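Local coordinates for Lmo2812 protein (Listeria monocytogenes EGD-e, PDB 5ZQA) that probably removes the terminal D-alanine from peptidoglycan stem peptides as a penicillin-binding serine-type D-Ala-D-Ala carboxypeptidase, at residues 96-101 / 119-124; 125-130 / 159-164; 63-68 / 224-229; 87-92 / 107-112; 211-216 / 260-265. One frame throughout, in Å; residues are numbered along the deposited sequence.

Contact 1: 96-101 / 119-124; sequences SAVSLY and LTMSAN
Asn124 holds the backbone of Val98 with two donors that converge on one carbonyl oxygen. Its side-chain ND2 lies 2.9 Å from Val98 O, in the carbonyl plane and on a lone pair. Its backbone N stands 3.0 Å from the same Val98 O but comes from above that plane, 37° out of it, so the oxygen is gripped from two directions. Water 1 adds a third link, accepting from both ND2 and Val98 N, two donors that do not bond to each other. Ala97 packs its CB against ND2 at 3.7 Å.

Beside these bonds, Val98 CG1 alone of the two branches reaches across, against the carbonyl oxygens of Met121 and Ser122. Anti to the backbone N (chi1 171°), Val98 CG1 lies 3.4 Å from Met121 O. The Met121 chain turns at chi3 (-74°), bringing its CE back to 3.8 Å from Val98 CG1. Farther along, Leu100 crosses the methionine at about a right angle, its CD1 4.0 Å from Met121 SD, while Leu100 CB rests on Ala123 CB at 3.9 Å.

In the next shell, Ser99 caps helix 100-104 through OG to the backbone N of Ala102. Ser122, with positive phi where helix 111-120 has ended, bonds through OG to both Lys226 NZ and Ser62 OG, and Asn124 OD1 accepts from Lys65 NZ. The amide of Asn124 therefore faces the predicted catalytic lysine with its oxygen and the 96-101 loop with its nitrogen. Ser122-Ala123-Asn124 is the SxN motif of the penicillin-binding protein active site.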
# COMPACT_ATOMS: atom_id res chain seq x y z
N SER A 96 18.00 2.57 7.87
CA SER A 96 17.74 1.58 6.83
C SER A 96 16.43 1.83 6.08
O SER A 96 16.10 1.10 5.14
CB SER A 96 17.73 0.18 7.43
OG SER A 96 19.01 -0.16 7.96
N ALA A 97 15.67 2.84 6.49
CA ALA A 97 14.37 3.10 5.89
C ALA A 97 14.50 3.81 4.55
O ALA A 97 15.29 4.75 4.40
CB ALA A 97 13.50 3.91 6.84
N VAL A 98 13.74 3.35 3.57
CA VAL A 98 13.66 3.97 2.25
C VAL A 98 13.18 5.40 2.40
O VAL A 98 12.23 5.68 3.13
CB VAL A 98 12.72 3.19 1.32
CG1 VAL A 98 12.47 3.94 0.03
CG2 VAL A 98 13.29 1.80 1.02
N SER A 99 13.87 6.32 1.73
CA SER A 99 13.49 7.71 1.84
C SER A 99 13.74 8.50 0.57
O SER A 99 14.68 8.23 -0.20
CB SER A 99 14.20 8.37 3.03
OG SER A 99 15.44 8.93 2.64
N LEU A 100 12.87 9.47 0.35
CA LEU A 100 12.96 10.34 -0.81
C LEU A 100 14.16 11.26 -0.66
O LEU A 100 14.85 11.54 -1.64
CB LEU A 100 11.67 11.15 -0.96
CG LEU A 100 11.60 12.13 -2.13
CD1 LEU A 100 11.83 11.44 -3.46
CD2 LEU A 100 10.26 12.86 -2.14
N TYR A 101 14.41 11.73 0.56
CA TYR A 101 15.52 12.66 0.76
C TYR A 101 16.86 12.00 0.44
O TYR A 101 17.72 12.64 -0.15
CB TYR A 101 15.53 13.19 2.20
CG TYR A 101 16.62 14.22 2.41
CD1 TYR A 101 16.43 15.53 2.04
CD2 TYR A 101 17.84 13.85 2.96
CE1 TYR A 101 17.42 16.48 2.23
CE2 TYR A 101 18.83 14.79 3.15
CZ TYR A 101 18.62 16.09 2.78
OH TYR A 101 19.61 17.04 2.97
N LEU A 119 3.72 6.22 -2.82
CA LEU A 119 3.09 5.07 -3.45
C LEU A 119 4.03 4.32 -4.40
O LEU A 119 3.95 3.09 -4.50
CB LEU A 119 1.83 5.49 -4.21
CG LEU A 119 0.62 5.86 -3.35
CD1 LEU A 119 -0.53 6.23 -4.26
CD2 LEU A 119 0.25 4.72 -2.42
N THR A 120 4.92 5.05 -5.06
CA THR A 120 5.75 4.49 -6.14
C THR A 120 7.03 3.85 -5.60
O THR A 120 7.29 2.66 -5.85
CB THR A 120 6.10 5.59 -7.17
OG1 THR A 120 4.89 6.10 -7.74
CG2 THR A 120 6.96 5.04 -8.29
N MET A 121 7.82 4.61 -4.85
CA MET A 121 9.09 4.10 -4.34
C MET A 121 9.06 3.75 -2.86
O MET A 121 10.07 3.35 -2.29
CB MET A 121 10.22 5.11 -4.59
CG MET A 121 10.09 6.43 -3.82
SD MET A 121 11.58 7.43 -3.86
CE MET A 121 12.64 6.51 -2.74
N SER A 122 7.89 3.92 -2.24
CA SER A 122 7.68 3.57 -0.83
C SER A 122 8.51 4.48 0.08
O SER A 122 9.15 4.02 1.02
CB SER A 122 8.00 2.10 -0.58
OG SER A 122 7.19 1.58 0.46
N ALA A 123 8.49 5.77 -0.21
CA ALA A 123 9.27 6.73 0.56
C ALA A 123 8.64 6.98 1.94
O ALA A 123 7.55 7.56 2.05
CB ALA A 123 9.41 8.05 -0.21
N ASN A 124 9.33 6.54 2.99
CA ASN A 124 8.80 6.66 4.34
C ASN A 124 8.72 8.10 4.83
O ASN A 124 7.77 8.47 5.51
CB ASN A 124 9.67 5.86 5.32
CG ASN A 124 9.53 4.39 5.11
OD1 ASN A 124 8.50 3.82 5.44
ND2 ASN A 124 10.57 3.77 4.55
O HOH W 1 11.74 1.06 4.21

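Contact 2: 125-130 / 159-164; sequences DAAETL and VSASGL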
# COMPACT_ATOMS: atom_id res chain seq x y z
N ASP A 125 9.72 8.91 4.49
CA ASP A 125 9.70 10.29 4.91
C ASP A 125 8.54 11.05 4.24
O ASP A 125 7.89 11.87 4.89
CB ASP A 125 11.05 10.98 4.65
CG ASP A 125 11.59 10.81 3.22
OD1 ASP A 125 11.04 10.03 2.42
OD2 ASP A 125 12.61 11.47 2.92
N ALA A 126 8.25 10.75 2.97
CA ALA A 126 7.12 11.38 2.29
C ALA A 126 5.81 11.08 3.01
O ALA A 126 4.98 11.97 3.25
CB ALA A 126 7.06 10.94 0.85
N ALA A 127 5.62 9.82 3.38
CA ALA A 127 4.42 9.42 4.11
C ALA A 127 4.29 10.14 5.45
O ALA A 127 3.21 10.62 5.80
CB ALA A 127 4.42 7.91 4.32
N GLU A 128 5.38 10.21 6.21
CA GLU A 128 5.34 10.84 7.53
C GLU A 128 5.02 12.33 7.41
O GLU A 128 4.30 12.89 8.24
CB GLU A 128 6.66 10.65 8.27
CG GLU A 128 6.93 9.21 8.70
CD GLU A 128 5.92 8.69 9.70
OE1 GLU A 128 5.59 7.48 9.65
OE2 GLU A 128 5.44 9.49 10.54
N THR A 129 5.55 12.94 6.36
CA THR A 129 5.36 14.37 6.11
C THR A 129 3.89 14.66 5.80
O THR A 129 3.30 15.62 6.31
CB THR A 129 6.25 14.86 4.95
OG1 THR A 129 7.62 14.64 5.27
CG2 THR A 129 6.02 16.33 4.67
N LEU A 130 3.29 13.81 4.97
CA LEU A 130 1.86 13.94 4.67
C LEU A 130 0.98 13.75 5.91
O LEU A 130 0.04 14.52 6.13
CB LEU A 130 1.46 12.95 3.58
CG LEU A 130 2.07 13.21 2.20
CD1 LEU A 130 1.90 12.00 1.29
CD2 LEU A 130 1.45 14.45 1.57
N VAL A 159 0.25 2.24 13.19
CA VAL A 159 1.08 2.90 14.21
C VAL A 159 1.76 4.17 13.69
O VAL A 159 2.27 4.96 14.48
CB VAL A 159 2.17 1.93 14.77
CG1 VAL A 159 1.53 0.69 15.40
CG2 VAL A 159 3.17 1.51 13.69
N SER A 160 1.77 4.35 12.37
CA SER A 160 2.48 5.46 11.75
C SER A 160 2.03 5.63 10.31
O SER A 160 1.52 4.69 9.71
CB SER A 160 3.99 5.21 11.78
OG SER A 160 4.35 4.14 10.92
N ALA A 161 2.19 6.84 9.76
CA ALA A 161 1.81 7.11 8.38
C ALA A 161 2.57 6.24 7.38
O ALA A 161 2.04 5.87 6.33
CB ALA A 161 2.02 8.58 8.06
N SER A 162 3.82 5.93 7.71
CA SER A 162 4.68 5.16 6.81
C SER A 162 4.54 3.66 6.96
O SER A 162 4.75 2.90 6.01
CB SER A 162 6.14 5.54 7.06
OG SER A 162 6.50 5.28 8.40
N GLY A 163 4.20 3.23 8.17
CA GLY A 163 4.26 1.82 8.50
C GLY A 163 5.55 1.43 9.19
O GLY A 163 5.75 0.26 9.51
N LEU A 164 6.45 2.39 9.41
CA LEU A 164 7.64 2.12 10.20
C LEU A 164 7.21 1.85 11.64
O LEU A 164 6.26 2.47 12.11
CB LEU A 164 8.62 3.29 10.15
CG LEU A 164 9.35 3.54 8.83
CD1 LEU A 164 10.21 4.78 8.92
CD2 LEU A 164 10.19 2.33 8.44
O HOH W 2 3.09 8.88 11.56
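Ala127 and Ser162 bring the backbones of helix 124-135 and the 159-164 loop to 5.1 Å between their CA atoms, with Glu128 and Ala161 about as near. The Ala127 CB faces the loop and rests 3.7 Å from Ser162 CA, while Ala161 returns its methyl to the helix, CB lying 3.3 Å from Ala127 O. The Glu128 chain folds at chi2 (-63°), which turns the carboxylate toward the loop. There OE1 receives two bonds: Ser162 OG at 2.7 Å uses the anti lone pair of Glu128 OE1, and Ser162 N approaches the same oxygen from above the carboxylate plane at 3.0 Å. OE2 reaches Ala161 N through water 2. The loop stabilises itself: Ser162 OG forms an ST turn by accepting from Leu164 N at 3.1 Å, and Ser160 OG accepts from Gly163 N, an ST motif, and donates to Leu164 O. Ser162 OG is thus donor to the glutamate and acceptor from its own loop, which fixes its rotation. Gly163 has positive phi; a side chain here would collide with Ser162 O, which calls for glycine. Ser162 O accepts from Lys65 NZ, the predicted catalytic lysine, and Ala161 O from Thr68 OG1 on helix 65-77.

Contact 3: 63-68 / 224-229; sequences LSKLMT and GLKTGF
Leu63 meets the only flat groups of this contact, the peptide units of strand 222-230; no ring or side-chain amide takes part. Its CD2 methyl sits above the plane of the Lys226-Thr227 peptide, 3.3 Å from Lys226 O, and lies 3.7 Å from Thr227 O. Beside it, Leu66 rests both methyls against Leu225 and Lys226: CD1 touches Leu225 CD2 at 3.8 Å, and CD2 packs on Lys226 CB at 3.9 Å as Leu66 and Lys226 slide past each other in opposite directions. The lysines join by their aliphatic parts, with Lys65 CD 3.7 Å from Lys226 CE. Lys226 bends at chi2 (76°) and again at chi4, which curls its ammonium group back to its own strand, where NZ donates to Thr227 O at 2.9 Å and also pairs with Ser122 OG. Lys65 NZ, 5.5 Å from Lys226 NZ, is held by Ser62 OG, Asn124 OD1 and Ser162 O. Leu225 and Lys226, both opposite Ile238, form a classic beta bulge. The contact sets the predicted catalytic SxxK motif, Ser62 to Lys65, against the KTG strand with its predicted substrate-binding Lys226: two of the three motifs lining the penicillin-binding protein active site, the third being SxN at Ser122 to Asn124.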
# COMPACT_ATOMS: atom_id res chain seq x y z
N LEU A 63 2.60 -1.34 3.60
CA LEU A 63 1.22 -1.45 3.11
C LEU A 63 0.37 -0.41 3.84
O LEU A 63 -0.68 -0.00 3.35
CB LEU A 63 0.66 -2.86 3.29
CG LEU A 63 1.43 -3.98 2.57
CD1 LEU A 63 0.75 -5.33 2.82
CD2 LEU A 63 1.53 -3.70 1.08
N SER A 64 0.85 0.04 5.01
CA SER A 64 0.21 1.12 5.75
C SER A 64 0.01 2.38 4.91
O SER A 64 -0.92 3.16 5.16
CB SER A 64 1.05 1.51 6.98
OG SER A 64 1.19 0.43 7.88
N LYS A 65 0.89 2.58 3.93
CA LYS A 65 0.80 3.77 3.09
C LYS A 65 -0.49 3.84 2.28
O LYS A 65 -0.87 4.92 1.82
CB LYS A 65 2.00 3.84 2.16
CG LYS A 65 3.32 4.07 2.90
CD LYS A 65 4.49 3.99 1.94
CE LYS A 65 5.79 4.48 2.59
NZ LYS A 65 6.31 3.49 3.55
N LEU A 66 -1.19 2.72 2.13
CA LEU A 66 -2.49 2.76 1.45
C LEU A 66 -3.51 3.52 2.28
O LEU A 66 -4.37 4.20 1.73
CB LEU A 66 -3.00 1.35 1.14
CG LEU A 66 -2.15 0.62 0.08
CD1 LEU A 66 -2.62 -0.80 -0.11
CD2 LEU A 66 -2.17 1.36 -1.26
N MET A 67 -3.42 3.42 3.61
CA MET A 67 -4.35 4.16 4.44
C MET A 67 -3.98 5.64 4.44
O MET A 67 -4.85 6.50 4.39
CB MET A 67 -4.38 3.64 5.88
CG MET A 67 -5.25 4.50 6.81
SD MET A 67 -6.99 4.60 6.31
CE MET A 67 -7.62 3.06 6.99
N THR A 68 -2.68 5.93 4.48
CA THR A 68 -2.25 7.31 4.35
C THR A 68 -2.70 7.90 3.01
O THR A 68 -3.20 9.02 2.99
CB THR A 68 -0.73 7.43 4.53
OG1 THR A 68 -0.39 6.84 5.79
CG2 THR A 68 -0.25 8.90 4.52
N GLY A 224 -1.96 -2.16 -9.99
CA GLY A 224 -1.61 -1.79 -8.62
C GLY A 224 -1.18 -3.02 -7.85
O GLY A 224 -1.14 -4.11 -8.42
N LEU A 225 -0.92 -2.89 -6.55
CA LEU A 225 -1.22 -1.69 -5.78
C LEU A 225 -0.05 -1.20 -4.90
O LEU A 225 0.27 -0.02 -4.89
CB LEU A 225 -2.44 -1.96 -4.90
CG LEU A 225 -3.20 -0.79 -4.29
CD1 LEU A 225 -3.69 0.18 -5.36
CD2 LEU A 225 -4.38 -1.32 -3.48
N LYS A 226 0.55 -2.09 -4.11
CA LYS A 226 1.57 -1.63 -3.15
C LYS A 226 2.41 -2.76 -2.59
O LYS A 226 1.88 -3.80 -2.19
CB LYS A 226 0.91 -0.88 -1.98
CG LYS A 226 1.89 -0.21 -1.01
CD LYS A 226 2.48 1.07 -1.59
CE LYS A 226 3.67 1.56 -0.77
NZ LYS A 226 4.89 0.71 -0.97
N THR A 227 3.72 -2.53 -2.50
CA THR A 227 4.67 -3.45 -1.87
C THR A 227 4.94 -3.10 -0.41
O THR A 227 4.66 -1.98 0.03
CB THR A 227 6.03 -3.43 -2.58
OG1 THR A 227 6.55 -2.09 -2.56
CG2 THR A 227 5.92 -3.89 -4.01
N GLY A 228 5.51 -4.05 0.32
CA GLY A 228 6.07 -3.78 1.64
C GLY A 228 7.23 -4.72 1.90
O GLY A 228 7.26 -5.82 1.34
N PHE A 229 8.19 -4.29 2.71
CA PHE A 229 9.25 -5.18 3.17
C PHE A 229 9.92 -4.70 4.44
O PHE A 229 10.39 -3.57 4.51
CB PHE A 229 10.35 -5.36 2.12
CG PHE A 229 11.58 -5.99 2.70
CD1 PHE A 229 11.56 -7.32 3.09
CD2 PHE A 229 12.73 -5.25 2.92
CE1 PHE A 229 12.68 -7.91 3.65
CE2 PHE A 229 13.85 -5.84 3.48
CZ PHE A 229 13.82 -7.17 3.84

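Contact 4: 87-92 / 107-112; sequences LDLVRL and RTWSVR
Arg107 turns twice along its chain, at chi2 (67°) and chi3 (62°), and so doubles back alongside Leu89 to meet the guanidinium of Arg91, whose own chain runs extended from CG to NE. The two chains cross at about a right angle with their guanidinium planes 37° apart. Arg107 NH2 comes over one face of the Arg91 group, toward its rim, and lies 3.3 Å from Arg91 NH2 without a bond, both being donors. Arg107 NH1 adds a weak bond to Leu89 O at 3.1 Å.

Next to the arginines runs a short antiparallel pairing of strands 86-88 and 108-110. Leu87 and Trp109 form its hydrogen-bonded pair, with Leu87 N to Trp109 O at 2.8 Å and Trp109 N returning to Leu87 O; Leu89 N continues the pattern to Arg107 O at 2.8 Å. Between them Asp88 and Thr108 are a non-hydrogen-bonded pair whose side chains point the same way, and Thr108 OG1 donates to Asp88 OD1 at 2.6 Å, meeting it nearly along its C-O axis. On the other face Leu87 CD1 packs against Val111 CG2 at 3.8 Å. Leu89 CD1 reaches Trp109 NE1 at 3.6 Å, oblique to the indole, whose NH itself bonds to Lys106 O.

Tyr101 offers its ring to Arg107 in a cation-pi contact. Two like-charged groups brought so close would be expected to repel; the ring of Tyr101, and to a lesser degree the weakly bonded carbonyl of Leu89, may offset part of that cost, while the backbone bonds and leucine packing hold the two-stranded antiparallel pairing together.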
# COMPACT_ATOMS: atom_id res chain seq x y z
N LEU A 87 5.72 20.94 1.26
CA LEU A 87 5.99 20.49 2.61
C LEU A 87 7.44 20.08 2.74
O LEU A 87 8.08 19.70 1.76
CB LEU A 87 5.08 19.33 2.97
CG LEU A 87 3.59 19.56 2.76
CD1 LEU A 87 2.86 18.27 3.09
CD2 LEU A 87 3.10 20.70 3.63
N ASP A 88 7.95 20.13 3.97
CA ASP A 88 9.34 19.76 4.23
C ASP A 88 9.42 18.34 4.75
O ASP A 88 8.75 18.00 5.72
CB ASP A 88 9.96 20.72 5.25
CG ASP A 88 9.95 22.15 4.78
OD1 ASP A 88 10.45 22.41 3.66
OD2 ASP A 88 9.41 23.01 5.50
N LEU A 89 10.25 17.53 4.09
CA LEU A 89 10.41 16.13 4.47
C LEU A 89 10.88 16.01 5.91
O LEU A 89 11.83 16.68 6.32
CB LEU A 89 11.41 15.42 3.55
CG LEU A 89 10.86 15.07 2.18
CD1 LEU A 89 11.99 14.60 1.27
CD2 LEU A 89 9.77 14.00 2.35
N VAL A 90 10.20 15.16 6.67
CA VAL A 90 10.61 14.89 8.04
C VAL A 90 11.90 14.07 8.00
O VAL A 90 12.16 13.32 7.06
CB VAL A 90 9.52 14.14 8.84
CG1 VAL A 90 8.16 14.81 8.69
CG2 VAL A 90 9.45 12.70 8.40
N ARG A 91 12.73 14.24 9.02
CA ARG A 91 13.94 13.43 9.13
C ARG A 91 13.61 12.12 9.81
O ARG A 91 12.91 12.10 10.82
CB ARG A 91 15.03 14.18 9.92
CG ARG A 91 15.67 15.31 9.14
CD ARG A 91 16.66 16.08 10.00
NE ARG A 91 17.42 17.03 9.20
CZ ARG A 91 16.95 18.22 8.81
NH1 ARG A 91 15.73 18.60 9.16
NH2 ARG A 91 17.72 19.02 8.08
N LEU A 92 14.09 11.02 9.23
CA LEU A 92 13.86 9.70 9.81
C LEU A 92 15.02 9.34 10.72
O LEU A 92 16.17 9.62 10.39
CB LEU A 92 13.70 8.66 8.71
CG LEU A 92 12.62 8.90 7.66
CD1 LEU A 92 12.82 7.94 6.50
CD2 LEU A 92 11.22 8.75 8.25
N ARG A 107 14.71 18.81 0.24
CA ARG A 107 13.89 18.78 1.44
C ARG A 107 12.42 19.07 1.16
O ARG A 107 11.54 18.50 1.80
CB ARG A 107 14.44 19.79 2.46
CG ARG A 107 13.66 19.90 3.75
CD ARG A 107 13.75 18.62 4.55
NE ARG A 107 15.14 18.34 4.94
CZ ARG A 107 15.57 17.14 5.34
NH1 ARG A 107 14.73 16.11 5.39
NH2 ARG A 107 16.84 16.98 5.68
N THR A 108 12.16 19.95 0.20
CA THR A 108 10.82 20.52 0.04
C THR A 108 10.14 20.05 -1.25
O THR A 108 10.69 20.22 -2.33
CB THR A 108 10.91 22.05 0.05
OG1 THR A 108 11.54 22.47 1.26
CG2 THR A 108 9.52 22.70 -0.05
N TRP A 109 8.95 19.48 -1.11
CA TRP A 109 8.22 18.86 -2.23
C TRP A 109 6.75 19.20 -2.17
O TRP A 109 6.21 19.42 -1.10
CB TRP A 109 8.35 17.33 -2.19
CG TRP A 109 9.74 16.83 -2.35
CD1 TRP A 109 10.72 16.80 -1.39
CD2 TRP A 109 10.32 16.29 -3.54
NE1 TRP A 109 11.88 16.28 -1.92
CE2 TRP A 109 11.66 15.97 -3.24
CE3 TRP A 109 9.84 16.06 -4.83
CZ2 TRP A 109 12.52 15.40 -4.18
CZ3 TRP A 109 10.70 15.51 -5.76
CH2 TRP A 109 12.02 15.19 -5.43
N SER A 110 6.10 19.17 -3.33
CA SER A 110 4.65 19.33 -3.37
C SER A 110 3.96 18.10 -2.81
O SER A 110 4.51 16.99 -2.82
CB SER A 110 4.17 19.57 -4.80
OG SER A 110 4.33 18.41 -5.59
N VAL A 111 2.76 18.29 -2.28
CA VAL A 111 1.93 17.19 -1.82
C VAL A 111 1.75 16.14 -2.91
O VAL A 111 1.82 14.93 -2.64
CB VAL A 111 0.56 17.71 -1.33
CG1 VAL A 111 -0.45 16.59 -1.17
CG2 VAL A 111 0.75 18.49 -0.01
N ARG A 112 1.55 16.58 -4.15
CA ARG A 112 1.48 15.67 -5.28
C ARG A 112 2.72 14.77 -5.35
O ARG A 112 2.61 13.54 -5.44
CB ARG A 112 1.33 16.45 -6.59
CG ARG A 112 1.58 15.65 -7.86
CD ARG A 112 0.61 14.49 -8.03
NE ARG A 112 -0.75 14.96 -8.23
CZ ARG A 112 -1.82 14.17 -8.25
NH1 ARG A 112 -1.70 12.86 -8.09
NH2 ARG A 112 -3.02 14.72 -8.43

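Contact 5: 211-216 / 260-265; sequences STNDLL and KRFKDT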
# COMPACT_ATOMS: atom_id res chain seq x y z
N SER A 211 8.96 2.59 -9.73
CA SER A 211 8.03 1.74 -8.99
C SER A 211 8.68 0.50 -8.42
O SER A 211 9.52 -0.14 -9.07
CB SER A 211 6.87 1.32 -9.88
OG SER A 211 5.95 0.55 -9.12
N THR A 212 8.28 0.15 -7.21
CA THR A 212 8.65 -1.12 -6.60
C THR A 212 7.81 -2.29 -7.11
O THR A 212 8.10 -3.46 -6.81
CB THR A 212 8.51 -1.06 -5.07
OG1 THR A 212 7.16 -0.75 -4.73
CG2 THR A 212 9.44 0.01 -4.46
N ASN A 213 6.76 -1.99 -7.88
CA ASN A 213 5.89 -3.04 -8.41
C ASN A 213 6.46 -3.63 -9.69
O ASN A 213 6.23 -3.10 -10.79
CB ASN A 213 4.48 -2.49 -8.66
CG ASN A 213 3.50 -3.56 -9.15
OD1 ASN A 213 3.89 -4.68 -9.50
ND2 ASN A 213 2.22 -3.20 -9.20
N ASP A 214 7.16 -4.75 -9.56
CA ASP A 214 7.84 -5.36 -10.71
C ASP A 214 6.90 -6.06 -11.68
O ASP A 214 7.34 -6.49 -12.75
CB ASP A 214 8.90 -6.35 -10.22
CG ASP A 214 10.07 -5.68 -9.53
OD1 ASP A 214 10.27 -4.46 -9.74
OD2 ASP A 214 10.80 -6.37 -8.79
N LEU A 215 5.62 -6.21 -11.34
CA LEU A 215 4.70 -6.93 -12.22
C LEU A 215 3.96 -6.04 -13.20
O LEU A 215 3.19 -6.53 -14.03
CB LEU A 215 3.67 -7.71 -11.39
CG LEU A 215 4.19 -8.96 -10.68
CD1 LEU A 215 3.07 -9.54 -9.81
CD2 LEU A 215 4.67 -9.99 -11.69
N LEU A 216 4.16 -4.72 -13.11
CA LEU A 216 3.56 -3.83 -14.08
C LEU A 216 4.10 -4.16 -15.47
O LEU A 216 5.31 -4.20 -15.68
CB LEU A 216 3.84 -2.36 -13.72
CG LEU A 216 3.19 -1.88 -12.43
CD1 LEU A 216 3.75 -0.50 -12.06
CD2 LEU A 216 1.66 -1.83 -12.55
N LYS A 260 9.88 -13.81 -4.95
CA LYS A 260 8.84 -14.76 -4.56
C LYS A 260 7.48 -14.10 -4.32
O LYS A 260 6.45 -14.71 -4.59
CB LYS A 260 9.26 -15.52 -3.30
CG LYS A 260 10.27 -16.64 -3.56
CD LYS A 260 10.93 -17.08 -2.27
CE LYS A 260 11.81 -18.32 -2.46
NZ LYS A 260 10.96 -19.49 -2.76
N ARG A 261 7.47 -12.88 -3.80
CA ARG A 261 6.17 -12.24 -3.57
C ARG A 261 5.47 -12.05 -4.91
O ARG A 261 4.24 -12.10 -4.98
CB ARG A 261 6.30 -10.90 -2.83
CG ARG A 261 6.73 -9.75 -3.69
CD ARG A 261 6.86 -8.49 -2.87
NE ARG A 261 7.97 -7.68 -3.37
CZ ARG A 261 8.50 -6.67 -2.71
NH1 ARG A 261 8.05 -6.33 -1.50
NH2 ARG A 261 9.52 -6.00 -3.23
N PHE A 262 6.23 -11.84 -5.98
CA PHE A 262 5.60 -11.62 -7.27
C PHE A 262 5.24 -12.95 -7.96
O PHE A 262 4.25 -13.04 -8.67
CB PHE A 262 6.49 -10.73 -8.16
CG PHE A 262 6.67 -9.32 -7.62
CD1 PHE A 262 5.57 -8.52 -7.36
CD2 PHE A 262 7.93 -8.81 -7.37
CE1 PHE A 262 5.72 -7.24 -6.87
CE2 PHE A 262 8.09 -7.53 -6.87
CZ PHE A 262 6.98 -6.74 -6.62
N LYS A 263 6.05 -13.98 -7.73
CA LYS A 263 5.71 -15.32 -8.21
C LYS A 263 4.43 -15.81 -7.56
O LYS A 263 3.59 -16.44 -8.22
CB LYS A 263 6.84 -16.31 -7.94
CG LYS A 263 8.13 -16.00 -8.65
CD LYS A 263 8.06 -16.37 -10.11
CE LYS A 263 9.46 -16.35 -10.72
NZ LYS A 263 9.44 -16.81 -12.12
N ASP A 264 4.28 -15.55 -6.27
CA ASP A 264 3.04 -15.88 -5.57
C ASP A 264 1.86 -15.12 -6.16
O ASP A 264 0.77 -15.68 -6.33
CB ASP A 264 3.11 -15.55 -4.07
CG ASP A 264 4.07 -16.44 -3.29
OD1 ASP A 264 4.50 -17.50 -3.80
OD2 ASP A 264 4.40 -16.04 -2.15
N THR A 265 2.06 -13.83 -6.45
CA THR A 265 1.01 -13.01 -7.01
C THR A 265 0.58 -13.52 -8.38
O THR A 265 -0.61 -13.50 -8.70
CB THR A 265 1.44 -11.54 -7.10
OG1 THR A 265 1.68 -11.07 -5.77
CG2 THR A 265 0.37 -10.66 -7.73
O HOH W 3 10.31 -4.54 -6.00
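Phe262 and Leu215 form the tight part of this contact, and no direct hydrogen bond joins the two segments. The leucine, on a type I turn from Asn213 to Leu216, slides past the phenylalanine in the opposite direction, with Leu215 CG 3.6 Å from Phe262 CD1. Its CD1 also touches the methyl CG2 of Thr265, one helical turn on, at 3.6 Å. The phenylalanine ring is sandwiched: Asp214 CB makes a CH-pi contact over one face, 4.1 Å from the ring centroid, and Arg261 CG covers the opposite face. Thr212 O sits at the ring edge, 3.5 Å from Phe262 CZ. The ring also meets Phe237 of strand 236-243 edge-to-face.

The turn that presents these groups is braced from within. Asn213 OD1 accepts from Leu215 N at 3.0 Å in an Asx turn, and Ser211 OG accepts from Asn213 N in an ST turn. With Asn213 CG anti to its N (chi1 -177°), OD1 comes to 4.1 Å from Phe262 CE1, oblique to the ring. Thr212 OG1 hydrogen-bonds Thr227 OG1 on strand 222-230, next to the predicted substrate-binding Lys226.

The outer side is looser and wetter. Asp214 is exposed, its carboxylate turned 48° from the ring, and OD2 stands 5.7 Å from Arg261 NH2, without a salt bridge. Water 3 fills in, donating firmly to Thr212 O at 2.6 Å. Arg261 NH1 instead donates to Cys236 O. Cohesion between this loop and helix 258-272 thus rests on apolar and ring contacts, while Asp214 and Arg261 are joined at most weakly, through water 3.

In the fold
Along the chain, contact 3 opens first, contacts 4 and 1 interlock, contact 2 follows, and contact 5 opens before contact 3 closes and ends last. Contact 3 lies about 1 Å from the chain centre, joining helix 65-77 to the edge strand of the five-stranded antiparallel sheet. Contacts 1 and 2, centred about 12 and 11 Å from it, bring the largely helical part to the same site; contact 4, 19 Å away, packs behind them. Contact 5, about 13 Å from contact 3 between centres, joins the loop leading to strand 222-230 to helix 258-272, which packs on the sheet. The predicted active site thus lies between the helical part and the sheet, as in other penicillin-binding proteins.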